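Local atomic coordinates of glutathione-dependent peroxiredoxin (Sinorhizobium meliloti, PDB entry 3UMA), a protein that probably reduces hydrogen peroxide and organic hydroperoxides to water and alcohols at the expense of glutathione, as a peroxiredoxin of the Prx5 subfamily. Residues A[30-35]-A[153-158]; A[58-63]-A[90-95]; A[94-99]-A[118-123]. All blocks are in the same frame, centred on the assembly; numbering follows the deposited sequence.

Contact 1 of 3, residues A[30-35]-A[153-158]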
ATOM      1  N   ASP A  30       5.613  -7.934  13.872  1.00 28.09           N
ATOM      2  CA  ASP A  30       4.753  -6.909  14.493  1.00 27.62           C
ATOM      3  C   ASP A  30       3.305  -7.044  14.012  1.00 27.53           C
ATOM      4  O   ASP A  30       3.040  -7.418  12.869  1.00 27.05           O
ATOM      5  CB  ASP A  30       5.219  -5.474  14.152  1.00 27.71           C
ATOM      6  CG  ASP A  30       6.525  -5.070  14.837  1.00 28.37           C
ATOM      7  OD1 ASP A  30       6.932  -5.712  15.817  1.00 31.19           O
ATOM      8  OD2 ASP A  30       7.157  -4.082  14.394  1.00 26.26           O
ATOM      9  N   LYS A  31       2.365  -6.721  14.894  1.00 27.99           N
ATOM     10  CA  LYS A  31       0.981  -6.511  14.479  1.00 28.35           C
ATOM     11  C   LYS A  31       0.845  -5.106  13.880  1.00 27.66           C
ATOM     12  O   LYS A  31       1.503  -4.173  14.332  1.00 27.52           O
ATOM     13  CB  LYS A  31       0.032  -6.658  15.677  1.00 29.29           C
ATOM     14  CG  LYS A  31       0.108  -8.029  16.390  1.00 32.21           C
ATOM     15  CD  LYS A  31      -0.927  -8.148  17.517  1.00 37.00           C
ATOM     16  CE  LYS A  31      -0.518  -7.349  18.746  1.00 39.05           C
ATOM     17  NZ  LYS A  31      -1.656  -6.981  19.677  1.00 40.25           N
ATOM     18  N   LEU A  32       0.009  -4.964  12.857  1.00 27.17           N
ATOM     19  CA  LEU A  32      -0.332  -3.639  12.341  1.00 27.10           C
ATOM     20  C   LEU A  32      -1.242  -2.883  13.327  1.00 27.42           C
ATOM     21  O   LEU A  32      -2.153  -3.479  13.903  1.00 27.12           O
ATOM     22  CB  LEU A  32      -1.020  -3.748  10.982  1.00 26.61           C
ATOM     23  CG  LEU A  32      -0.204  -4.206   9.760  1.00 26.80           C
ATOM     24  CD1 LEU A  32      -1.097  -4.230   8.550  1.00 25.52           C
ATOM     25  CD2 LEU A  32       0.993  -3.301   9.503  1.00 25.93           C
ATOM     26  N   PRO A  33      -1.000  -1.571  13.522  1.00 27.11           N
ATOM     27  CA  PRO A  33      -1.932  -0.792  14.337  1.00 26.85           C
ATOM     28  C   PRO A  33      -3.276  -0.716  13.644  1.00 26.52           C
ATOM     29  O   PRO A  33      -3.355  -0.883  12.422  1.00 26.18           O
ATOM     30  CB  PRO A  33      -1.279   0.597  14.407  1.00 26.99           C
ATOM     31  CG  PRO A  33      -0.462   0.681  13.164  1.00 27.18           C
ATOM     32  CD  PRO A  33       0.056  -0.727  12.940  1.00 27.48           C
ATOM     33  N   ASN A  34      -4.325  -0.502  14.435  1.00 26.33           N
ATOM     34  CA  ASN A  34      -5.681  -0.274  13.943  1.00 26.42           C
ATOM     35  C   ASN A  34      -5.684   1.025  13.153  1.00 25.68           C
ATOM     36  O   ASN A  34      -4.985   1.956  13.518  1.00 24.62           O
ATOM     37  CB  ASN A  34      -6.621  -0.174  15.158  1.00 27.27           C
ATOM     38  CG  ASN A  34      -8.084  -0.092  14.790  1.00 30.65           C
ATOM     39  OD1 ASN A  34      -8.632  -0.981  14.116  1.00 35.53           O
ATOM     40  ND2 ASN A  34      -8.757   0.967  15.279  1.00 33.96           N
ATOM     41  N   ALA A  35      -6.445   1.075  12.061  1.00 25.28           N
ATOM     42  CA  ALA A  35      -6.580   2.298  11.265  1.00 24.84           C
ATOM     43  C   ALA A  35      -7.803   2.181  10.388  1.00 24.80           C
ATOM     44  O   ALA A  35      -8.329   1.091  10.194  1.00 24.39           O
ATOM     45  CB  ALA A  35      -5.314   2.536  10.383  1.00 24.40           C
HETATM   46  N   MSE A 153       4.303  -5.541   1.862  1.00 17.87           N
HETATM   47  CA  MSE A 153       4.335  -6.434   3.000  1.00 19.65           C
HETATM   48  C   MSE A 153       3.315  -7.532   2.810  1.00 19.98           C
HETATM   49  O   MSE A 153       2.290  -7.326   2.171  1.00 19.83           O
HETATM   50  CB  MSE A 153       4.143  -5.690   4.333  1.00 19.74           C
HETATM   51  CG  MSE A 153       2.910  -4.838   4.410  1.00 23.71           C
HETATM   52 SE   MSE A 153       2.635  -4.073   6.190  1.00 36.40          SE
HETATM   53  CE  MSE A 153       4.065  -2.762   6.368  1.00 27.05           C
ATOM     54  N   LEU A 154       3.649  -8.717   3.309  1.00 21.14           N
ATOM     55  CA  LEU A 154       2.682  -9.808   3.428  1.00 22.07           C
ATOM     56  C   LEU A 154       2.164  -9.824   4.867  1.00 22.42           C
ATOM     57  O   LEU A 154       2.939  -9.875   5.828  1.00 22.38           O
ATOM     58  CB  LEU A 154       3.313 -11.154   3.035  1.00 22.24           C
ATOM     59  CG  LEU A 154       2.446 -12.424   3.123  1.00 23.20           C
ATOM     60  CD1 LEU A 154       1.234 -12.324   2.201  1.00 22.10           C
ATOM     61  CD2 LEU A 154       3.289 -13.662   2.791  1.00 24.12           C
ATOM     62  N   VAL A 155       0.844  -9.739   4.999  1.00 23.31           N
ATOM     63  CA  VAL A 155       0.214  -9.600   6.304  1.00 23.87           C
ATOM     64  C   VAL A 155      -0.728 -10.797   6.545  1.00 24.24           C
ATOM     65  O   VAL A 155      -1.605 -11.079   5.729  1.00 23.30           O
ATOM     66  CB  VAL A 155      -0.554  -8.254   6.412  1.00 24.07           C
ATOM     67  CG1 VAL A 155      -1.053  -8.021   7.834  1.00 23.61           C
ATOM     68  CG2 VAL A 155       0.356  -7.063   5.986  1.00 23.75           C
ATOM     69  N   GLU A 156      -0.521 -11.500   7.656  1.00 24.89           N
ATOM     70  CA  GLU A 156      -1.325 -12.707   7.956  1.00 26.14           C
ATOM     71  C   GLU A 156      -2.113 -12.495   9.227  1.00 25.33           C
ATOM     72  O   GLU A 156      -1.534 -12.230  10.277  1.00 24.67           O
ATOM     73  CB  GLU A 156      -0.438 -13.964   8.020  1.00 26.61           C
ATOM     74  CG  GLU A 156       0.059 -14.375   6.618  1.00 30.63           C
ATOM     75  CD  GLU A 156       1.071 -15.553   6.581  1.00 35.36           C
ATOM     76  OE1 GLU A 156       1.303 -16.235   7.605  1.00 37.15           O
ATOM     77  OE2 GLU A 156       1.636 -15.787   5.495  1.00 36.14           O
ATOM     78  N   ASP A 157      -3.439 -12.561   9.115  1.00 25.88           N
ATOM     79  CA  ASP A 157      -4.328 -12.182  10.222  1.00 26.48           C
ATOM     80  C   ASP A 157      -3.766 -10.971  10.973  1.00 26.48           C
ATOM     81  O   ASP A 157      -3.578 -11.016  12.193  1.00 26.64           O
ATOM     82  CB  ASP A 157      -4.553 -13.363  11.191  1.00 27.18           C
ATOM     83  CG  ASP A 157      -5.616 -13.059  12.263  1.00 28.53           C
ATOM     84  OD1 ASP A 157      -6.757 -12.662  11.916  1.00 30.16           O
ATOM     85  OD2 ASP A 157      -5.297 -13.199  13.455  1.00 30.48           O
ATOM     86  N   GLY A 158      -3.446  -9.908  10.225  1.00 26.20           N
ATOM     87  CA  GLY A 158      -2.992  -8.661  10.820  1.00 25.04           C
ATOM     88  C   GLY A 158      -1.545  -8.611  11.256  1.00 24.56           C
ATOM     89  O   GLY A 158      -1.105  -7.593  11.790  1.00 24.68           O
TER

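Contact 2 of 3, residues A[58-63]-A[90-95]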
ATOM      1  N   ARG A  58      -4.951 -13.373   4.555  1.00 25.23           N
ATOM      2  CA  ARG A  58      -3.574 -13.242   4.097  1.00 25.34           C
ATOM      3  C   ARG A  58      -3.624 -12.150   3.041  1.00 24.02           C
ATOM      4  O   ARG A  58      -4.230 -12.344   1.996  1.00 23.58           O
ATOM      5  CB  ARG A  58      -3.080 -14.561   3.489  1.00 25.34           C
ATOM      6  CG  ARG A  58      -1.569 -14.691   3.352  1.00 27.75           C
ATOM      7  CD  ARG A  58      -1.134 -16.180   3.437  1.00 28.76           C
ATOM      8  NE  ARG A  58       0.308 -16.364   3.241  1.00 30.95           N
ATOM      9  CZ  ARG A  58       0.866 -16.859   2.136  1.00 30.59           C
ATOM     10  NH1 ARG A  58       0.115 -17.227   1.112  1.00 31.15           N
ATOM     11  NH2 ARG A  58       2.185 -16.997   2.055  1.00 32.84           N
ATOM     12  N   VAL A  59      -3.009 -11.010   3.336  1.00 22.76           N
ATOM     13  CA  VAL A  59      -3.148  -9.817   2.490  1.00 22.39           C
ATOM     14  C   VAL A  59      -1.781  -9.281   2.000  1.00 21.23           C
ATOM     15  O   VAL A  59      -0.820  -9.228   2.753  1.00 21.02           O
ATOM     16  CB  VAL A  59      -3.940  -8.702   3.236  1.00 22.21           C
ATOM     17  CG1 VAL A  59      -4.072  -7.435   2.396  1.00 22.22           C
ATOM     18  CG2 VAL A  59      -5.335  -9.208   3.641  1.00 22.65           C
ATOM     19  N   VAL A  60      -1.710  -8.920   0.728  1.00 20.46           N
ATOM     20  CA  VAL A  60      -0.546  -8.221   0.196  1.00 20.73           C
ATOM     21  C   VAL A  60      -0.852  -6.727   0.224  1.00 20.38           C
ATOM     22  O   VAL A  60      -1.799  -6.290  -0.419  1.00 20.60           O
ATOM     23  CB  VAL A  60      -0.216  -8.667  -1.236  1.00 20.68           C
ATOM     24  CG1 VAL A  60       0.755  -7.669  -1.912  1.00 21.04           C
ATOM     25  CG2 VAL A  60       0.394 -10.053  -1.210  1.00 21.30           C
ATOM     26  N   LEU A  61      -0.098  -5.976   1.027  1.00 19.76           N
ATOM     27  CA  LEU A  61      -0.234  -4.527   1.076  1.00 19.69           C
ATOM     28  C   LEU A  61       0.995  -3.882   0.465  1.00 19.34           C
ATOM     29  O   LEU A  61       2.115  -4.172   0.886  1.00 19.52           O
ATOM     30  CB  LEU A  61      -0.377  -4.024   2.525  1.00 19.56           C
ATOM     31  CG  LEU A  61      -0.455  -2.496   2.728  1.00 19.34           C
ATOM     32  CD1 LEU A  61      -1.726  -1.896   2.110  1.00 19.67           C
ATOM     33  CD2 LEU A  61      -0.364  -2.117   4.188  1.00 20.35           C
ATOM     34  N   PHE A  62       0.802  -3.002  -0.513  1.00 18.46           N
ATOM     35  CA  PHE A  62       1.924  -2.155  -0.911  1.00 17.77           C
ATOM     36  C   PHE A  62       1.608  -0.670  -0.787  1.00 17.70           C
ATOM     37  O   PHE A  62       0.484  -0.254  -1.042  1.00 17.70           O
ATOM     38  CB  PHE A  62       2.504  -2.527  -2.290  1.00 16.31           C
ATOM     39  CG  PHE A  62       1.557  -2.335  -3.443  1.00 17.21           C
ATOM     40  CD1 PHE A  62       0.491  -3.211  -3.657  1.00 13.87           C
ATOM     41  CD2 PHE A  62       1.770  -1.314  -4.359  1.00 15.86           C
ATOM     42  CE1 PHE A  62      -0.362  -3.041  -4.733  1.00 16.09           C
ATOM     43  CE2 PHE A  62       0.924  -1.144  -5.463  1.00 15.11           C
ATOM     44  CZ  PHE A  62      -0.143  -2.001  -5.653  1.00 15.44           C
ATOM     45  N   ALA A  63       2.611   0.108  -0.383  1.00 16.60           N
ATOM     46  CA  ALA A  63       2.457   1.551  -0.242  1.00 15.90           C
ATOM     47  C   ALA A  63       3.247   2.306  -1.309  1.00 15.66           C
ATOM     48  O   ALA A  63       4.353   1.906  -1.677  1.00 15.23           O
ATOM     49  CB  ALA A  63       2.877   2.001   1.119  1.00 14.54           C
ATOM     50  N   ARG A  90      -1.931 -17.864  -5.072  1.00 34.65           N
ATOM     51  CA  ARG A  90      -0.964 -18.410  -4.129  1.00 34.87           C
ATOM     52  C   ARG A  90      -1.357 -18.235  -2.667  1.00 34.05           C
ATOM     53  O   ARG A  90      -0.497 -18.076  -1.802  1.00 34.42           O
ATOM     54  CB  ARG A  90       0.441 -17.865  -4.397  1.00 35.76           C
ATOM     55  CG  ARG A  90       1.163 -18.561  -5.552  1.00 39.41           C
ATOM     56  CD  ARG A  90       2.678 -18.400  -5.424  1.00 44.65           C
ATOM     57  NE  ARG A  90       3.419 -19.497  -6.055  1.00 50.26           N
ATOM     58  CZ  ARG A  90       3.713 -20.660  -5.462  1.00 52.52           C
ATOM     59  NH1 ARG A  90       3.324 -20.900  -4.212  1.00 53.40           N
ATOM     60  NH2 ARG A  90       4.394 -21.592  -6.124  1.00 52.93           N
ATOM     61  N   GLY A  91      -2.651 -18.297  -2.380  1.00 33.46           N
ATOM     62  CA  GLY A  91      -3.115 -18.264  -0.989  1.00 32.59           C
ATOM     63  C   GLY A  91      -3.213 -16.864  -0.411  1.00 31.96           C
ATOM     64  O   GLY A  91      -3.023 -16.652   0.788  1.00 32.53           O
ATOM     65  N   VAL A  92      -3.515 -15.902  -1.267  1.00 30.99           N
ATOM     66  CA  VAL A  92      -3.663 -14.523  -0.832  1.00 29.58           C
ATOM     67  C   VAL A  92      -5.112 -14.167  -1.052  1.00 28.94           C
ATOM     68  O   VAL A  92      -5.640 -14.349  -2.151  1.00 28.58           O
ATOM     69  CB  VAL A  92      -2.743 -13.579  -1.651  1.00 29.42           C
ATOM     70  CG1 VAL A  92      -3.142 -12.124  -1.464  1.00 27.98           C
ATOM     71  CG2 VAL A  92      -1.274 -13.809  -1.281  1.00 29.02           C
ATOM     72  N   ASP A  93      -5.756 -13.645  -0.017  1.00 28.34           N
ATOM     73  CA  ASP A  93      -7.171 -13.292  -0.124  1.00 28.27           C
ATOM     74  C   ASP A  93      -7.416 -11.944  -0.786  1.00 28.40           C
ATOM     75  O   ASP A  93      -8.416 -11.785  -1.502  1.00 28.34           O
ATOM     76  CB  ASP A  93      -7.824 -13.310   1.255  1.00 28.46           C
ATOM     77  CG  ASP A  93      -7.653 -14.638   1.947  1.00 29.72           C
ATOM     78  OD1 ASP A  93      -8.025 -15.654   1.336  1.00 31.43           O
ATOM     79  OD2 ASP A  93      -7.134 -14.667   3.079  1.00 30.07           O
ATOM     80  N   ASP A  94      -6.525 -10.974  -0.537  1.00 28.14           N
ATOM     81  CA  ASP A  94      -6.753  -9.597  -1.003  1.00 27.93           C
ATOM     82  C   ASP A  94      -5.458  -8.845  -1.328  1.00 26.79           C
ATOM     83  O   ASP A  94      -4.398  -9.152  -0.796  1.00 25.73           O
ATOM     84  CB  ASP A  94      -7.517  -8.816   0.075  1.00 28.55           C
ATOM     85  CG  ASP A  94      -8.688  -8.018  -0.485  1.00 31.82           C
ATOM     86  OD1 ASP A  94      -8.710  -7.711  -1.711  1.00 35.33           O
ATOM     87  OD2 ASP A  94      -9.596  -7.694   0.322  1.00 35.04           O
ATOM     88  N   ILE A  95      -5.560  -7.845  -2.203  1.00 26.16           N
ATOM     89  CA  ILE A  95      -4.435  -6.952  -2.463  1.00 25.31           C
ATOM     90  C   ILE A  95      -4.887  -5.504  -2.283  1.00 24.32           C
ATOM     91  O   ILE A  95      -5.967  -5.118  -2.761  1.00 24.04           O
ATOM     92  CB  ILE A  95      -3.844  -7.153  -3.873  1.00 25.76           C
ATOM     93  CG1 ILE A  95      -3.517  -8.631  -4.126  1.00 26.02           C
ATOM     94  CG2 ILE A  95      -2.577  -6.266  -4.064  1.00 26.32           C
ATOM     95  CD1 ILE A  95      -3.267  -8.963  -5.603  1.00 26.07           C
TER

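Contact 3 of 3, residues A[94-99]-A[118-123]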
ATOM      1  N   ASP A  94      -6.525 -10.974  -0.537  1.00 28.14           N
ATOM      2  CA  ASP A  94      -6.753  -9.597  -1.003  1.00 27.93           C
ATOM      3  C   ASP A  94      -5.458  -8.845  -1.328  1.00 26.79           C
ATOM      4  O   ASP A  94      -4.398  -9.152  -0.796  1.00 25.73           O
ATOM      5  CB  ASP A  94      -7.517  -8.816   0.075  1.00 28.55           C
ATOM      6  CG  ASP A  94      -8.688  -8.018  -0.485  1.00 31.82           C
ATOM      7  OD1 ASP A  94      -8.710  -7.711  -1.711  1.00 35.33           O
ATOM      8  OD2 ASP A  94      -9.596  -7.694   0.322  1.00 35.04           O
ATOM      9  N   ILE A  95      -5.560  -7.845  -2.203  1.00 26.16           N
ATOM     10  CA  ILE A  95      -4.435  -6.952  -2.463  1.00 25.31           C
ATOM     11  C   ILE A  95      -4.887  -5.504  -2.283  1.00 24.32           C
ATOM     12  O   ILE A  95      -5.967  -5.118  -2.761  1.00 24.04           O
ATOM     13  CB  ILE A  95      -3.844  -7.153  -3.873  1.00 25.76           C
ATOM     14  CG1 ILE A  95      -3.517  -8.631  -4.126  1.00 26.02           C
ATOM     15  CG2 ILE A  95      -2.577  -6.266  -4.064  1.00 26.32           C
ATOM     16  CD1 ILE A  95      -3.267  -8.963  -5.603  1.00 26.07           C
ATOM     17  N   ALA A  96      -4.055  -4.722  -1.591  1.00 22.40           N
ATOM     18  CA  ALA A  96      -4.326  -3.311  -1.361  1.00 21.41           C
ATOM     19  C   ALA A  96      -3.108  -2.454  -1.640  1.00 20.29           C
ATOM     20  O   ALA A  96      -1.996  -2.847  -1.324  1.00 20.60           O
ATOM     21  CB  ALA A  96      -4.776  -3.079   0.066  1.00 20.74           C
ATOM     22  N   VAL A  97      -3.340  -1.289  -2.240  1.00 19.68           N
ATOM     23  CA  VAL A  97      -2.356  -0.214  -2.287  1.00 18.01           C
ATOM     24  C   VAL A  97      -2.822   0.910  -1.361  1.00 17.60           C
ATOM     25  O   VAL A  97      -4.010   1.217  -1.299  1.00 18.10           O
ATOM     26  CB  VAL A  97      -2.133   0.307  -3.752  1.00 18.88           C
ATOM     27  CG1 VAL A  97      -3.434   0.846  -4.377  1.00 15.93           C
ATOM     28  CG2 VAL A  97      -0.983   1.358  -3.818  1.00 17.11           C
ATOM     29  N   VAL A  98      -1.890   1.499  -0.625  1.00 16.23           N
ATOM     30  CA  VAL A  98      -2.183   2.625   0.237  1.00 15.31           C
ATOM     31  C   VAL A  98      -1.287   3.792  -0.163  1.00 15.57           C
ATOM     32  O   VAL A  98      -0.125   3.582  -0.535  1.00 15.49           O
ATOM     33  CB  VAL A  98      -2.000   2.267   1.741  1.00 14.90           C
ATOM     34  CG1 VAL A  98      -0.595   1.829   2.057  1.00 12.11           C
ATOM     35  CG2 VAL A  98      -2.410   3.445   2.680  1.00 15.62           C
ATOM     36  N   ALA A  99      -1.822   5.014  -0.088  1.00 15.14           N
ATOM     37  CA  ALA A  99      -1.024   6.238  -0.360  1.00 14.62           C
ATOM     38  C   ALA A  99      -1.533   7.388   0.480  1.00 15.06           C
ATOM     39  O   ALA A  99      -2.723   7.424   0.830  1.00 14.74           O
ATOM     40  CB  ALA A  99      -1.103   6.612  -1.801  1.00 14.76           C
ATOM     41  N   LYS A 118     -10.252  -4.416  -8.820  1.00 31.77           N
ATOM     42  CA  LYS A 118      -9.299  -5.520  -8.865  1.00 31.06           C
ATOM     43  C   LYS A 118      -8.506  -5.589  -7.572  1.00 30.39           C
ATOM     44  O   LYS A 118      -8.035  -6.658  -7.177  1.00 30.83           O
ATOM     45  CB  LYS A 118      -8.312  -5.349 -10.023  1.00 31.68           C
ATOM     46  CG  LYS A 118      -8.902  -4.904 -11.355  1.00 33.23           C
ATOM     47  CD  LYS A 118      -9.408  -6.063 -12.188  1.00 37.38           C
ATOM     48  CE  LYS A 118      -9.768  -5.573 -13.598  1.00 40.24           C
ATOM     49  NZ  LYS A 118     -11.021  -6.221 -14.080  1.00 42.38           N
ATOM     50  N   ILE A 119      -8.360  -4.435  -6.930  1.00 28.86           N
ATOM     51  CA  ILE A 119      -7.431  -4.229  -5.835  1.00 27.59           C
ATOM     52  C   ILE A 119      -7.991  -3.083  -4.997  1.00 25.98           C
ATOM     53  O   ILE A 119      -8.640  -2.196  -5.541  1.00 25.35           O
ATOM     54  CB  ILE A 119      -6.020  -3.933  -6.456  1.00 28.25           C
ATOM     55  CG1 ILE A 119      -5.174  -5.196  -6.458  1.00 28.68           C
ATOM     56  CG2 ILE A 119      -5.270  -2.776  -5.805  1.00 28.59           C
ATOM     57  CD1 ILE A 119      -4.310  -5.318  -7.667  1.00 31.88           C
ATOM     58  N   HIS A 120      -7.791  -3.106  -3.680  1.00 24.95           N
ATOM     59  CA  HIS A 120      -8.179  -1.944  -2.867  1.00 24.42           C
ATOM     60  C   HIS A 120      -7.268  -0.726  -3.151  1.00 23.54           C
ATOM     61  O   HIS A 120      -6.049  -0.874  -3.320  1.00 23.73           O
ATOM     62  CB  HIS A 120      -8.149  -2.248  -1.377  1.00 24.11           C
ATOM     63  CG  HIS A 120      -9.144  -3.279  -0.942  1.00 27.13           C
ATOM     64  ND1 HIS A 120     -10.388  -2.956  -0.436  1.00 28.00           N
ATOM     65  CD2 HIS A 120      -9.065  -4.631  -0.908  1.00 27.82           C
ATOM     66  CE1 HIS A 120     -11.032  -4.065  -0.122  1.00 29.07           C
ATOM     67  NE2 HIS A 120     -10.252  -5.095  -0.400  1.00 29.06           N
ATOM     68  N   PHE A 121      -7.876   0.451  -3.229  1.00 21.46           N
ATOM     69  CA  PHE A 121      -7.148   1.718  -3.293  1.00 20.90           C
ATOM     70  C   PHE A 121      -7.464   2.496  -2.025  1.00 20.10           C
ATOM     71  O   PHE A 121      -8.544   3.083  -1.908  1.00 20.13           O
ATOM     72  CB  PHE A 121      -7.537   2.515  -4.554  1.00 20.30           C
ATOM     73  CG  PHE A 121      -6.914   1.970  -5.823  1.00 20.09           C
ATOM     74  CD1 PHE A 121      -5.869   2.660  -6.452  1.00 18.96           C
ATOM     75  CD2 PHE A 121      -7.368   0.771  -6.380  1.00 19.44           C
ATOM     76  CE1 PHE A 121      -5.287   2.175  -7.624  1.00 17.59           C
ATOM     77  CE2 PHE A 121      -6.774   0.248  -7.531  1.00 20.26           C
ATOM     78  CZ  PHE A 121      -5.720   0.958  -8.149  1.00 20.70           C
ATOM     79  N   LEU A 122      -6.526   2.463  -1.081  1.00 18.35           N
ATOM     80  CA  LEU A 122      -6.741   2.997   0.241  1.00 17.80           C
ATOM     81  C   LEU A 122      -6.111   4.374   0.376  1.00 18.06           C
ATOM     82  O   LEU A 122      -4.916   4.554   0.107  1.00 17.60           O
ATOM     83  CB  LEU A 122      -6.141   2.059   1.302  1.00 17.15           C
ATOM     84  CG  LEU A 122      -6.564   0.585   1.297  1.00 18.00           C
ATOM     85  CD1 LEU A 122      -5.809  -0.182   2.380  1.00 16.47           C
ATOM     86  CD2 LEU A 122      -8.085   0.476   1.507  1.00 18.21           C
ATOM     87  N   SER A 123      -6.916   5.322   0.832  1.00 17.46           N
ATOM     88  CA  SER A 123      -6.478   6.669   1.085  1.00 17.25           C
ATOM     89  C   SER A 123      -6.050   6.799   2.545  1.00 17.84           C
ATOM     90  O   SER A 123      -6.850   6.524   3.459  1.00 19.59           O
ATOM     91  CB  SER A 123      -7.612   7.646   0.736  1.00 16.89           C
ATOM     92  OG  SER A 123      -7.472   8.849   1.450  1.00 14.94           O
TER

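Contact 1 of 3, residues A[30-35]-A[153-158]
L32 turns its CG beside its own backbone N and anti to the carbonyl carbon (chi1 -69°), and M153, a selenomethionine, sets its CG between the backbone N and the carbonyl carbon (chi1 54°) and runs on extended to SE; together these rotations bring a leucine methyl against the selenium. The contact lays an extended N-terminal segment, 30-35, over the end of strand 147-156 and the tight turn of the beta hairpin that this strand forms with strand 159-165, part of the central sheet of the thioredoxin-like peroxiredoxin fold. The two branches of L32 divide the work. CD2 meets SE of M153 at 3.8 Å, the two side chains crossing at a slant, while CD1 reaches tip to tip toward V155, touching its CG1 at 3.9 Å and lying 4.1 Å from CG2. M153 and V155, two residues apart on the strand, both point to L32, which spans the pair. F129 of helix 128-132 and F54 of helix 50-54 also touch L32, and V160 of strand 159-165 lies against it. D30, two residues earlier, spends its carboxylate on the backbone N of A27 and lends the contact little.

Polar contact comes from the hairpin turn. G158 has a positive phi, a conformation easiest for a residue without a side chain, and its carbonyl looks out at the segment 30-35. CA of K31 grazes the same oxygen at 3.6 Å in a CH...O contact. The one hydrogen bond between the segments runs from L32 N to G158 O, 3.0 Å long and nearly straight at 172°.

Contact 2 of 3, residues A[58-63]-A[90-95]
V60 and I95 sit next to each other on one face of the sheet, in the close-packed half of this parallel strand pair, where strand 58-64 lies beside the start of strand 94-99. Their backbones are joined by V60 N to D94 O at 3.1 Å, and CA of I95 comes within 3.4 Å of V60 O in a CH...O contact. On the face that carries V60, its CG2 touches V92 CG1 at 4.1 Å, the two valines crossing at about a right angle. I95 turns CG2 anti to its backbone N, which sets this methyl at the edge of the F62 ring, 4.0 Å from CE1. V59 and D94 lie side by side on the other face.

The solvent side is looser and largely polar. R58 and D93 exchange two bonds: R58 N gives its hydrogen to D93 OD2 at 2.9 Å, on the anti side of the carboxylate, and D93 N returns one to R58 O at 2.8 Å. These secure the chain just ahead of the regular strand pairing. Beyond them the extended R58 side chain runs past G91, its NH1 making weak bonds to the carbonyl oxygens of R90 (3.1 Å) and G91 (3.2 Å) from the guanidinium edge. Its stronger partner is E156, bound through NE as a salt bridge.

Helix 84-88 covers V92 and I95 through I87, with L88 and R84 also on I95. The F62 ring stacks with Y80 and meets H76 edge-to-face, both on helix 70-82, while strand 147-156 pairs along the other edge of strand 58-64.

Contact 3 of 3, residues A[94-99]-A[118-123]
H120 meets D94 through a histidine-carboxylate hydrogen bond, NE2 to OD2 at 2.8 Å. The bond is bent (137° at the hydrogen) and reaches the oxygen from above the carboxylate plane; carboxylate and ring planes stand 66° apart. A96 CB touches L122 CD1 at 3.8 Å on the face that also carries H120. On the opposite face I95 CB packs on I119 CG1 at 3.5 Å, and V97 lays CG1 over one face of the F121 ring, 4.0 Å from its centroid, a CH-pi contact made possible by the rotation that sets this methyl between backbone N and carbonyl carbon (chi1 59°).

Four backbone bonds hold these groups in register: H120 N to I95 O, V97 N to H120 O at 2.9 Å, L122 N to V97 O at 2.8 Å, and A99 N to L122 O. Farther out, E39 fixes the imidazole from its other nitrogen, ND1, and also receives F121 N. A leucine in place of D94 would probably leave H120 NE2 without this acceptor and the ring less firmly fixed, though still bonded to E39 at ND1. L53 of helix 50-54 touches D94, H120 and L122, whereas A110 and S113 of helix 103-113 lie against F121. Parallel strands 94-99 and 120-123, linked through helix 103-113, form a beta-alpha-beta crossover of the thioredoxin-like sheet.

In the fold
All three contacts reach one mixed sheet. Contacts 2 and 3 share D94 and I95 on strand 94-99, which pairs with strand 58-64 on one edge and strand 120-123 on the other; a probable hydrogen bond from F62 N to A96 O (2.9 Å) joins them further along. Contact 1 meets contact 2 through E156 OE2 and R58 NE, a 2.7 Å salt bridge, and through a probable hydrogen bond from M153 N to L61 O at 2.8 Å. Contacts 1 and 3 do not touch, their nearest atoms about 7 Å apart. The predicted peroxidatic C72 has its side chain about 7 Å from those of F62 and V97, so contacts 2 and 3 each bring one side chain near the predicted active site, while contact 1 lies away from it.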